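Long-range contacts in alpha-11 giardin (Giardia intestinalis, PDB 2II2), which is an annexin that binds calcium, probably recognises acidic phospholipids, and may help the parasite attach to the intestinal mucosa and remodel its cytoskeleton: residues Pro64-Gly72 and Tyr253-Gly261; Ser78-Lys86 and Ala96-Ala104. One frame throughout, in Å; residues are numbered along the deposited sequence.

In the fold
From the N terminus, four helices precede helix 64-73, and the chain then passes directly into helix 76-89. That helix turns back into helix 94-102, and their packing closes the short loop of interaction 2. Many helices later, helix 249-263 returns to lie beside helix 64-73. Interaction 1 thereby closes a much longer loop, and interaction 2 is nested within it. The two contacts meet at R258 of helix 249-263, which forms a salt bridge with D99 and packs on V83 and A96. Together they join the early helices of this all-helical annexin fold to its C-terminal part. Segment 64-72 also carries E66, a calcium ligand seen in this protein, although no calcium is bound there in this model.

Interaction 1. Residues Pro64-Gly72 and Tyr253-Gly261; sequences PYEDVMALG and YEQAARITG
A257 presses its methyl group against P64 and V68 at the heart of a buried, nearly parallel helix pair of the annexin fold. The axes of 64-72 and 253-261 differ by only 14° in direction and approach to 8.2 Å. A257 CB lies 3.5 Å from the carbonyl oxygen P64 O and also touches V68 CB, meeting both backbone and side chain one helical turn apart.

At the N-terminal end of the pair, the pyrrolidine ring of P64 rests on the root of a tyrosine, with P64 CG 3.7 Å from Y253 CB. The tyrosine ring then leads away from this helix, packing edge-to-face with F288 while its hydroxyl bonds to S290.

V68 holds CG2 anti to its backbone N, which brings this methyl to 3.7 Å from T260 CG2. F305 of helix 298-306 packs against both V68 and T260. Further along, at G261, which has no side chain, L71 CB packs 4.1 Å from G261 CA, and the backbones themselves come close, with the CA atoms of G72 and G261 4.3 Å apart.

A water bridges the two helices on the side where D67 lies, donating one hydrogen to D67 OD2 at 2.9 Å and the other to E254 O at 2.8 Å.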
loop_
_atom_site.group_PDB
_atom_site.type_symbol
_atom_site.label_atom_id
_atom_site.label_comp_id
_atom_site.label_asym_id
_atom_site.label_seq_id
_atom_site.Cartn_x
_atom_site.Cartn_y
_atom_site.Cartn_z
ATOM N N PRO A 64 -2.090 7.376 -13.542
ATOM C CA PRO A 64 -1.589 7.448 -12.171
ATOM C C PRO A 64 -1.814 8.783 -11.459
ATOM O O PRO A 64 -1.980 8.793 -10.238
ATOM C CB PRO A 64 -0.094 7.083 -12.305
ATOM C CG PRO A 64 0.244 7.376 -13.708
ATOM C CD PRO A 64 -1.016 7.118 -14.515
ATOM N N TYR A 65 -1.781 9.898 -12.190
ATOM C CA TYR A 65 -2.122 11.173 -11.575
ATOM C C TYR A 65 -3.590 11.149 -11.079
ATOM O O TYR A 65 -3.880 11.488 -9.941
ATOM C CB TYR A 65 -1.845 12.350 -12.532
ATOM C CG TYR A 65 -2.288 13.671 -11.940
ATOM C CD1 TYR A 65 -1.431 14.458 -11.161
ATOM C CD2 TYR A 65 -3.596 14.094 -12.089
ATOM C CE1 TYR A 65 -1.858 15.630 -10.589
ATOM C CE2 TYR A 65 -4.036 15.275 -11.527
ATOM C CZ TYR A 65 -3.171 16.046 -10.772
ATOM O OH TYR A 65 -3.600 17.210 -10.198
ATOM N N GLU A 66 -4.511 10.699 -11.942
ATOM C CA GLU A 66 -5.898 10.577 -11.496
ATOM C C GLU A 66 -5.994 9.628 -10.290
ATOM O O GLU A 66 -6.707 9.916 -9.338
ATOM C CB GLU A 66 -6.788 10.007 -12.612
ATOM C CG GLU A 66 -8.294 10.120 -12.312
ATOM C CD GLU A 66 -9.142 9.089 -13.030
ATOM O OE1 GLU A 66 -9.084 7.885 -12.634
ATOM O OE2 GLU A 66 -9.855 9.473 -13.979
ATOM N N ASP A 67 -5.288 8.497 -10.345
ATOM C CA ASP A 67 -5.351 7.495 -9.288
ATOM C C ASP A 67 -4.941 8.080 -7.944
ATOM O O ASP A 67 -5.601 7.860 -6.952
ATOM C CB ASP A 67 -4.399 6.326 -9.552
ATOM C CG ASP A 67 -4.864 5.380 -10.625
ATOM O OD1 ASP A 67 -6.037 5.442 -11.045
ATOM O OD2 ASP A 67 -4.017 4.559 -11.051
ATOM N N VAL A 68 -3.801 8.779 -7.907
ATOM C CA VAL A 68 -3.314 9.287 -6.625
ATOM C C VAL A 68 -4.277 10.324 -6.057
ATOM O O VAL A 68 -4.524 10.388 -4.848
ATOM C CB VAL A 68 -1.847 9.798 -6.706
ATOM C CG1 VAL A 68 -1.735 11.133 -7.422
ATOM C CG2 VAL A 68 -1.282 9.904 -5.295
ATOM N N MET A 69 -4.859 11.132 -6.932
ATOM C CA MET A 69 -5.827 12.135 -6.496
ATOM C C MET A 69 -7.147 11.511 -6.022
ATOM O O MET A 69 -7.709 11.898 -4.964
ATOM C CB MET A 69 -6.086 13.140 -7.622
ATOM C CG MET A 69 -5.050 14.204 -7.768
ATOM S SD MET A 69 -5.112 15.279 -6.311
ATOM C CE MET A 69 -3.698 16.351 -6.583
ATOM N N ALA A 70 -7.658 10.550 -6.798
ATOM C CA ALA A 70 -8.912 9.906 -6.431
ATOM C C ALA A 70 -8.808 9.091 -5.157
ATOM O O ALA A 70 -9.745 9.078 -4.364
ATOM C CB ALA A 70 -9.453 9.053 -7.568
ATOM N N LEU A 71 -7.672 8.409 -4.979
ATOM C CA LEU A 71 -7.455 7.680 -3.743
ATOM C C LEU A 71 -7.192 8.628 -2.577
ATOM O O LEU A 71 -7.786 8.476 -1.498
ATOM C CB LEU A 71 -6.293 6.691 -3.897
ATOM C CG LEU A 71 -6.513 5.482 -4.808
ATOM C CD1 LEU A 71 -5.219 4.694 -4.927
ATOM C CD2 LEU A 71 -7.666 4.568 -4.329
ATOM N N GLY A 72 -6.331 9.619 -2.802
ATOM C CA GLY A 72 -5.944 10.540 -1.737
ATOM C C GLY A 72 -7.115 11.389 -1.234
ATOM O O GLY A 72 -7.196 11.680 -0.041
ATOM N N TYR A 253 4.505 3.724 -11.663
ATOM C CA TYR A 253 3.672 4.856 -11.326
ATOM C C TYR A 253 2.347 4.409 -10.717
ATOM O O TYR A 253 1.852 5.039 -9.767
ATOM C CB TYR A 253 3.388 5.725 -12.558
ATOM C CG TYR A 253 4.512 6.637 -12.983
ATOM C CD1 TYR A 253 5.686 6.107 -13.550
ATOM C CD2 TYR A 253 4.382 8.033 -12.887
ATOM C CE1 TYR A 253 6.719 6.939 -13.972
ATOM C CE2 TYR A 253 5.434 8.883 -13.330
ATOM C CZ TYR A 253 6.572 8.311 -13.881
ATOM O OH TYR A 253 7.595 9.125 -14.294
ATOM N N GLU A 254 1.799 3.311 -11.240
ATOM C CA GLU A 254 0.589 2.737 -10.660
ATOM C C GLU A 254 0.777 2.395 -9.187
ATOM O O GLU A 254 -0.056 2.733 -8.333
ATOM C CB GLU A 254 0.229 1.485 -11.448
ATOM C CG GLU A 254 -0.889 0.669 -10.958
ATOM C CD GLU A 254 -0.986 -0.664 -11.687
ATOM O OE1 GLU A 254 0.042 -1.181 -12.209
ATOM O OE2 GLU A 254 -2.107 -1.210 -11.711
ATOM N N GLN A 255 1.853 1.685 -8.892
ATOM C CA GLN A 255 2.154 1.280 -7.513
ATOM C C GLN A 255 2.420 2.498 -6.632
ATOM O O GLN A 255 1.866 2.622 -5.508
ATOM C CB GLN A 255 3.358 0.347 -7.494
ATOM C CG GLN A 255 3.096 -0.975 -8.164
ATOM C CD GLN A 255 4.370 -1.735 -8.412
ATOM O OE1 GLN A 255 5.337 -1.619 -7.643
ATOM N NE2 GLN A 255 4.347 -2.597 -9.411
ATOM N N ALA A 256 3.226 3.440 -7.121
ATOM C CA ALA A 256 3.543 4.608 -6.323
ATOM C C ALA A 256 2.282 5.433 -6.025
ATOM O O ALA A 256 2.140 5.987 -4.942
ATOM C CB ALA A 256 4.597 5.435 -7.005
ATOM N N ALA A 257 1.387 5.539 -7.016
ATOM C CA ALA A 257 0.137 6.267 -6.833
ATOM C C ALA A 257 -0.706 5.620 -5.734
ATOM O O ALA A 257 -1.253 6.313 -4.868
ATOM C CB ALA A 257 -0.632 6.341 -8.141
ATOM N N ARG A 258 -0.820 4.293 -5.760
ATOM C CA ARG A 258 -1.620 3.607 -4.752
ATOM C C ARG A 258 -1.044 3.722 -3.346
ATOM O O ARG A 258 -1.767 4.023 -2.394
ATOM C CB ARG A 258 -1.775 2.152 -5.150
ATOM C CG ARG A 258 -2.509 1.323 -4.132
ATOM C CD ARG A 258 -2.641 -0.143 -4.527
ATOM N NE ARG A 258 -1.360 -0.830 -4.653
ATOM C CZ ARG A 258 -0.845 -1.285 -5.787
ATOM N NH1 ARG A 258 -1.430 -1.074 -6.972
ATOM N NH2 ARG A 258 0.290 -1.946 -5.730
ATOM N N ILE A 259 0.256 3.446 -3.230
ATOM C CA ILE A 259 0.938 3.515 -1.946
ATOM C C ILE A 259 0.814 4.925 -1.365
ATOM O O ILE A 259 0.522 5.097 -0.168
ATOM C CB ILE A 259 2.396 3.083 -2.113
ATOM C CG1 ILE A 259 2.469 1.617 -2.519
ATOM C CG2 ILE A 259 3.179 3.354 -0.834
ATOM C CD1 ILE A 259 3.773 1.224 -3.201
ATOM N N THR A 260 1.047 5.938 -2.197
ATOM C CA THR A 260 0.904 7.313 -1.741
ATOM C C THR A 260 -0.528 7.626 -1.319
ATOM O O THR A 260 -0.766 8.176 -0.257
ATOM C CB THR A 260 1.325 8.269 -2.887
ATOM O OG1 THR A 260 2.699 8.038 -3.220
ATOM C CG2 THR A 260 1.155 9.700 -2.507
ATOM N N GLY A 261 -1.492 7.291 -2.178
ATOM C CA GLY A 261 -2.878 7.599 -1.880
ATOM C C GLY A 261 -3.362 6.962 -0.590
ATOM O O GLY A 261 -4.080 7.592 0.199
HETATM O O HOH W 1 -2.763 3.309 -8.783
#

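Interaction 2. Residues Ser78-Lys86 and Ala96-Ala104; sequences SARVNVIKK and AIHDVVLIA
V100 is the apolar centre of this contact, meeting R80, V83 and I84 on the facing helix. Its two methyls divide the work. V100 CG2 packs against V83 CG1 at 3.6 Å, whereas V100 CG1 lies alongside the aliphatic part of R80, 3.9 Å from R80 CB, and also touches the side chain of I84. V83 CG1 extends the apolar patch to the methyl of A96. I84 crosses V100 at a slant: chi1 and chi2 are both near -65°, and the resulting bend carries CD1 to 3.7 Å from V100 CB. The same terminal methyl reaches I97, with I84 CD1 3.9 Å from I97 CG2. L112 of helix 106-120 packs on V100 as well.

The polar part belongs to R80. Extended from CG to NE, its chain spans the gap between the helices and delivers the guanidinium to carbonyl oxygens near the C-terminal end of helix 94-102. R80 NH1 donates an almost straight bond to I103 O, 2.9 Å long with an angle of 178° at the hydrogen. This acceptor lies in the guanidinium plane, although NH1 stands tilted from the plane of the carbonyl. A second, weak bond links NH1 to V100 O, at the guanidinium edge. Water completes the bridge, accepting from R80 NH2 and donating to I103 O, while R80 NE is held by N76 OD1. The partial negative charge expected at a helix C terminus would suit the arginine there.

With axes 9.0 Å apart and a signed crossing angle of -148°, the two successive helices form an antiparallel alpha-alpha hairpin within the all-helical annexin fold.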
loop_
_atom_site.group_PDB
_atom_site.type_symbol
_atom_site.label_atom_id
_atom_site.label_comp_id
_atom_site.label_asym_id
_atom_site.label_seq_id
_atom_site.Cartn_x
_atom_site.Cartn_y
_atom_site.Cartn_z
ATOM N N SER A 78 -12.732 3.387 2.286
ATOM C CA SER A 78 -13.359 3.338 0.975
ATOM C C SER A 78 -12.322 3.121 -0.125
ATOM O O SER A 78 -12.513 2.301 -1.024
ATOM C CB SER A 78 -14.135 4.632 0.714
ATOM O OG SER A 78 -14.573 4.719 -0.611
ATOM N N ALA A 79 -11.204 3.822 -0.009
ATOM C CA ALA A 79 -10.105 3.662 -0.954
ATOM C C ALA A 79 -9.617 2.210 -0.964
ATOM O O ALA A 79 -9.399 1.621 -2.027
ATOM C CB ALA A 79 -8.964 4.610 -0.602
ATOM N N ARG A 80 -9.434 1.629 0.218
ATOM C CA ARG A 80 -8.996 0.234 0.311
ATOM C C ARG A 80 -9.993 -0.711 -0.346
ATOM O O ARG A 80 -9.580 -1.641 -1.062
ATOM C CB ARG A 80 -8.799 -0.162 1.768
ATOM C CG ARG A 80 -7.591 0.495 2.445
ATOM C CD ARG A 80 -7.413 -0.079 3.823
ATOM N NE ARG A 80 -6.579 0.796 4.647
ATOM C CZ ARG A 80 -5.397 0.470 5.172
ATOM N NH1 ARG A 80 -4.844 -0.728 4.990
ATOM N NH2 ARG A 80 -4.760 1.371 5.897
ATOM N N VAL A 81 -11.291 -0.510 -0.096
ATOM C CA VAL A 81 -12.296 -1.355 -0.744
ATOM C C VAL A 81 -12.168 -1.256 -2.271
ATOM O O VAL A 81 -12.163 -2.280 -2.981
ATOM C CB VAL A 81 -13.716 -0.956 -0.290
ATOM C CG1 VAL A 81 -14.786 -1.631 -1.161
ATOM C CG2 VAL A 81 -13.930 -1.294 1.180
ATOM N N ASN A 82 -12.039 -0.036 -2.775
ATOM C CA ASN A 82 -11.917 0.152 -4.226
ATOM C C ASN A 82 -10.681 -0.540 -4.795
ATOM O O ASN A 82 -10.737 -1.167 -5.849
ATOM C CB ASN A 82 -11.987 1.637 -4.601
ATOM C CG ASN A 82 -13.325 2.240 -4.230
ATOM O OD1 ASN A 82 -14.307 1.521 -4.042
ATOM N ND2 ASN A 82 -13.360 3.542 -4.086
ATOM N N VAL A 83 -9.571 -0.456 -4.085
ATOM C CA VAL A 83 -8.330 -1.089 -4.519
ATOM C C VAL A 83 -8.509 -2.613 -4.582
ATOM O O VAL A 83 -8.073 -3.244 -5.545
ATOM C CB VAL A 83 -7.169 -0.710 -3.565
ATOM C CG1 VAL A 83 -5.951 -1.609 -3.811
ATOM C CG2 VAL A 83 -6.793 0.767 -3.740
ATOM N N ILE A 84 -9.113 -3.230 -3.558
ATOM C CA ILE A 84 -9.321 -4.695 -3.586
ATOM C C ILE A 84 -10.196 -5.093 -4.754
ATOM O O ILE A 84 -9.882 -6.036 -5.482
ATOM C CB ILE A 84 -9.959 -5.252 -2.285
ATOM C CG1 ILE A 84 -9.014 -5.051 -1.105
ATOM C CG2 ILE A 84 -10.321 -6.744 -2.431
ATOM C CD1 ILE A 84 -7.717 -5.809 -1.217
ATOM N N LYS A 85 -11.313 -4.392 -4.935
ATOM C CA LYS A 85 -12.192 -4.739 -6.059
ATOM C C LYS A 85 -11.467 -4.663 -7.415
ATOM O O LYS A 85 -11.597 -5.569 -8.234
ATOM C CB LYS A 85 -13.470 -3.897 -6.044
ATOM C CG LYS A 85 -14.485 -4.327 -4.975
ATOM C CD LYS A 85 -14.883 -5.807 -5.092
ATOM C CE LYS A 85 -15.851 -6.041 -6.247
ATOM N NZ LYS A 85 -16.468 -7.403 -6.184
ATOM N N LYS A 86 -10.703 -3.597 -7.647
ATOM C CA LYS A 86 -9.969 -3.464 -8.891
ATOM C C LYS A 86 -8.935 -4.579 -9.032
ATOM O O LYS A 86 -8.733 -5.140 -10.123
ATOM C CB LYS A 86 -9.287 -2.100 -8.970
ATOM C CG LYS A 86 -8.519 -1.903 -10.236
ATOM C CD LYS A 86 -7.732 -0.606 -10.253
ATOM C CE LYS A 86 -7.077 -0.443 -11.627
ATOM N NZ LYS A 86 -6.083 0.650 -11.697
ATOM N N ALA A 96 -1.427 -5.177 -5.105
ATOM C CA ALA A 96 -2.451 -4.269 -4.596
ATOM C C ALA A 96 -3.190 -4.880 -3.396
ATOM O O ALA A 96 -3.470 -4.199 -2.399
ATOM C CB ALA A 96 -3.440 -3.894 -5.684
ATOM N N ILE A 97 -3.531 -6.174 -3.479
ATOM C CA ILE A 97 -4.199 -6.819 -2.339
ATOM C C ILE A 97 -3.290 -6.795 -1.109
ATOM O O ILE A 97 -3.730 -6.476 -0.001
ATOM C CB ILE A 97 -4.621 -8.282 -2.676
ATOM C CG1 ILE A 97 -5.548 -8.313 -3.906
ATOM C CG2 ILE A 97 -5.300 -8.894 -1.467
ATOM C CD1 ILE A 97 -5.681 -9.700 -4.542
ATOM N N HIS A 98 -2.022 -7.120 -1.310
ATOM C CA HIS A 98 -1.064 -7.124 -0.228
ATOM C C HIS A 98 -0.942 -5.764 0.430
ATOM O O HIS A 98 -0.914 -5.643 1.659
ATOM C CB HIS A 98 0.310 -7.567 -0.731
ATOM C CG HIS A 98 0.395 -9.021 -1.033
ATOM N ND1 HIS A 98 1.437 -9.548 -1.757
ATOM C CD2 HIS A 98 -0.430 -10.053 -0.737
ATOM C CE1 HIS A 98 1.249 -10.848 -1.893
ATOM N NE2 HIS A 98 0.136 -11.184 -1.259
ATOM N N ASP A 99 -0.844 -4.718 -0.386
ATOM C CA ASP A 99 -0.734 -3.363 0.180
ATOM C C ASP A 99 -1.888 -3.110 1.167
ATOM O O ASP A 99 -1.722 -2.560 2.273
ATOM C CB ASP A 99 -0.770 -2.288 -0.919
ATOM C CG ASP A 99 0.472 -2.270 -1.787
ATOM O OD1 ASP A 99 1.462 -2.929 -1.437
ATOM O OD2 ASP A 99 0.484 -1.596 -2.846
ATOM N N VAL A 100 -3.085 -3.496 0.755
ATOM C CA VAL A 100 -4.266 -3.278 1.551
ATOM C C VAL A 100 -4.338 -4.118 2.814
ATOM O O VAL A 100 -4.671 -3.576 3.860
ATOM C CB VAL A 100 -5.548 -3.463 0.721
ATOM C CG1 VAL A 100 -6.790 -3.498 1.608
ATOM C CG2 VAL A 100 -5.646 -2.349 -0.309
ATOM N N VAL A 101 -4.092 -5.429 2.706
ATOM C CA VAL A 101 -4.326 -6.308 3.842
ATOM C C VAL A 101 -3.111 -6.518 4.721
ATOM O O VAL A 101 -3.279 -6.883 5.893
ATOM C CB VAL A 101 -4.951 -7.691 3.443
ATOM C CG1 VAL A 101 -6.243 -7.463 2.612
ATOM C CG2 VAL A 101 -3.978 -8.607 2.717
ATOM N N LEU A 102 -1.908 -6.316 4.186
ATOM C CA LEU A 102 -0.705 -6.490 4.991
ATOM C C LEU A 102 -0.362 -5.239 5.793
ATOM O O LEU A 102 0.195 -5.334 6.878
ATOM C CB LEU A 102 0.483 -6.922 4.123
ATOM C CG LEU A 102 0.322 -8.249 3.351
ATOM C CD1 LEU A 102 1.585 -8.563 2.642
ATOM C CD2 LEU A 102 -0.062 -9.416 4.264
ATOM N N ILE A 103 -0.686 -4.074 5.270
ATOM C CA ILE A 103 -0.363 -2.831 5.949
ATOM C C ILE A 103 -1.621 -2.327 6.641
ATOM O O ILE A 103 -2.285 -1.379 6.194
ATOM C CB ILE A 103 0.260 -1.793 4.988
ATOM C CG1 ILE A 103 1.420 -2.451 4.205
ATOM C CG2 ILE A 103 0.777 -0.607 5.774
ATOM C CD1 ILE A 103 2.075 -1.513 3.227
ATOM N N ALA A 104 -1.953 -3.005 7.741
ATOM C CA ALA A 104 -3.264 -2.819 8.363
ATOM C C ALA A 104 -3.245 -3.324 9.779
ATOM O O ALA A 104 -2.791 -4.443 10.035
ATOM C CB ALA A 104 -4.341 -3.555 7.579
HETATM O O HOH W 2 -2.410 1.071 7.479
#